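Local structure of uncharacterized protein (Parabacteroides merdae, 4R7F) at residues D180-V185 with R386-I391. The protein is of unknown function but carries immunoglobulin-like beta-sandwich domains and a first domain related to type 9 secretion system plug proteins. Numbering follows the deposited sequence.
Sequences DLKIFV and RYDRLI
Lys182, on the outer strand 181-187 of a three-stranded sheet, meets Asp388, which sits in the loop just ahead of the other outer strand, 389-397, and the salt bridge they form illustrates how paired charges can span a strand lying between them. The side chains cross at about a right angle. Lys182 sets off with CG beside its backbone N, chi1 -55°, runs extended through CD and CE, and then bends at chi4, 116°, which turns the ammonium onto the carboxylate. NZ donates to OD1 of Asp388 at 2.6 Å, and the oxygen receives it on its syn lone pair, the side of OD2. NZ also lies 3.2 Å from Asp388 OD2, so the charge sits across the open end of the carboxylate, while Lys182 CD lies 3.9 Å from Asp388 OD2. That second oxygen accepts a hydrogen bond from the backbone N of Ala62, so both carboxylate oxygens are engaged; separately, Asn61 OD1 fixes the backbone N-H of Asp388. Strand 373-380 runs antiparallel between strands 181-187 and 389-397, in a sheet that fits the immunoglobulin-like sandwich of this protein; even at the register pair, CA of Lys182 and CA of Asp388 stand 8.4 Å apart. With an alanine in place of Lys182, OD1 of the buried Asp388 would probably lose its charged partner, and the carboxylate would be freer to turn about the bond that Ala62 still makes to OD2. Across the sheet's other face the same span is bridged by apolar groups: CD2 of Leu181 meets CD1 of Ile391 at 4.2 Å, one methyl against another. Ile391 also packs on Val378 and Tyr380 of the central strand, whereas Leu181 continues onto Ile167 and Tyr210, residues of strands 160-168 and 207-219 in the facing sheet.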
# COMPACT_ATOMS: atom_id res chain seq x y z
N ASP A 180 18.91 -4.28 -25.61
CA ASP A 180 17.76 -3.47 -26.08
C ASP A 180 16.88 -2.87 -24.98
O ASP A 180 15.98 -2.09 -25.30
CB ASP A 180 16.84 -4.32 -26.96
CG ASP A 180 17.53 -4.89 -28.17
OD1 ASP A 180 18.66 -4.47 -28.53
OD2 ASP A 180 16.91 -5.80 -28.74
N LEU A 181 17.09 -3.25 -23.72
CA LEU A 181 16.34 -2.65 -22.60
C LEU A 181 17.20 -1.61 -21.90
O LEU A 181 18.40 -1.80 -21.78
CB LEU A 181 15.95 -3.72 -21.57
CG LEU A 181 14.98 -4.80 -22.06
CD1 LEU A 181 14.57 -5.64 -20.87
CD2 LEU A 181 13.76 -4.19 -22.75
N LYS A 182 16.60 -0.50 -21.47
CA LYS A 182 17.26 0.42 -20.57
C LYS A 182 16.32 0.55 -19.36
O LYS A 182 15.14 0.88 -19.53
CB LYS A 182 17.44 1.79 -21.24
CG LYS A 182 18.18 1.71 -22.56
CD LYS A 182 18.44 3.11 -23.09
CE LYS A 182 19.12 3.07 -24.45
NZ LYS A 182 18.27 3.67 -25.50
N ILE A 183 16.85 0.35 -18.16
CA ILE A 183 16.05 0.32 -16.94
C ILE A 183 16.46 1.47 -16.02
O ILE A 183 17.64 1.68 -15.76
CB ILE A 183 16.32 -0.97 -16.14
CG1 ILE A 183 16.38 -2.21 -17.07
CG2 ILE A 183 15.33 -1.11 -14.98
CD1 ILE A 183 15.12 -3.01 -17.17
N PHE A 184 15.49 2.20 -15.49
CA PHE A 184 15.75 3.19 -14.45
C PHE A 184 14.94 2.85 -13.24
O PHE A 184 13.75 2.53 -13.36
CB PHE A 184 15.38 4.59 -14.92
CG PHE A 184 16.36 5.16 -15.89
CD1 PHE A 184 16.40 4.71 -17.18
CD2 PHE A 184 17.32 6.06 -15.48
CE1 PHE A 184 17.33 5.19 -18.08
CE2 PHE A 184 18.27 6.56 -16.37
CZ PHE A 184 18.27 6.11 -17.68
N VAL A 185 15.59 2.93 -12.08
CA VAL A 185 14.96 2.70 -10.80
C VAL A 185 15.10 3.94 -9.90
O VAL A 185 16.19 4.44 -9.67
CB VAL A 185 15.57 1.45 -10.13
CG1 VAL A 185 14.94 1.21 -8.79
CG2 VAL A 185 15.34 0.24 -11.03
N ARG A 386 13.98 4.37 -33.55
CA ARG A 386 14.41 5.77 -33.52
C ARG A 386 14.31 6.40 -32.13
O ARG A 386 14.74 7.55 -31.94
CB ARG A 386 13.61 6.57 -34.54
CG ARG A 386 13.77 6.09 -35.98
CD ARG A 386 12.80 6.76 -36.96
NE ARG A 386 12.52 8.18 -36.71
CZ ARG A 386 13.39 9.18 -36.87
NH1 ARG A 386 14.63 8.91 -37.23
NH2 ARG A 386 13.04 10.44 -36.67
N TYR A 387 13.73 5.68 -31.17
CA TYR A 387 13.40 6.24 -29.85
C TYR A 387 13.15 5.14 -28.82
O TYR A 387 12.94 3.97 -29.17
CB TYR A 387 12.19 7.18 -29.93
CG TYR A 387 10.87 6.47 -30.07
CD1 TYR A 387 10.49 5.89 -31.29
CD2 TYR A 387 10.01 6.34 -28.98
CE1 TYR A 387 9.29 5.19 -31.42
CE2 TYR A 387 8.79 5.66 -29.11
CZ TYR A 387 8.43 5.10 -30.32
OH TYR A 387 7.22 4.45 -30.46
N ASP A 388 13.21 5.53 -27.56
CA ASP A 388 13.02 4.64 -26.43
C ASP A 388 11.53 4.59 -26.07
O ASP A 388 10.96 5.58 -25.59
CB ASP A 388 13.77 5.14 -25.21
CG ASP A 388 15.28 4.94 -25.30
OD1 ASP A 388 15.73 3.99 -25.96
OD2 ASP A 388 16.02 5.72 -24.68
N ARG A 389 10.94 3.42 -26.29
CA ARG A 389 9.59 3.12 -25.80
C ARG A 389 9.64 2.72 -24.35
O ARG A 389 10.60 2.09 -23.90
CB ARG A 389 8.97 1.98 -26.60
CG ARG A 389 8.69 2.37 -28.04
CD ARG A 389 8.53 1.14 -28.91
NE ARG A 389 7.30 0.41 -28.60
CZ ARG A 389 7.00 -0.78 -29.10
NH1 ARG A 389 7.86 -1.40 -29.88
NH2 ARG A 389 5.86 -1.39 -28.80
N LEU A 390 8.59 3.09 -23.64
CA LEU A 390 8.43 2.72 -22.28
C LEU A 390 7.40 1.58 -22.26
O LEU A 390 6.21 1.82 -22.43
CB LEU A 390 7.97 3.94 -21.48
CG LEU A 390 7.62 3.73 -20.01
CD1 LEU A 390 8.81 3.11 -19.31
CD2 LEU A 390 7.20 5.01 -19.29
N ILE A 391 7.88 0.36 -22.07
CA ILE A 391 7.07 -0.84 -22.23
C ILE A 391 6.60 -1.45 -20.91
O ILE A 391 5.78 -2.36 -20.88
CB ILE A 391 7.79 -1.90 -23.09
CG1 ILE A 391 9.09 -2.40 -22.47
CG2 ILE A 391 8.01 -1.39 -24.50
CD1 ILE A 391 9.57 -3.71 -23.06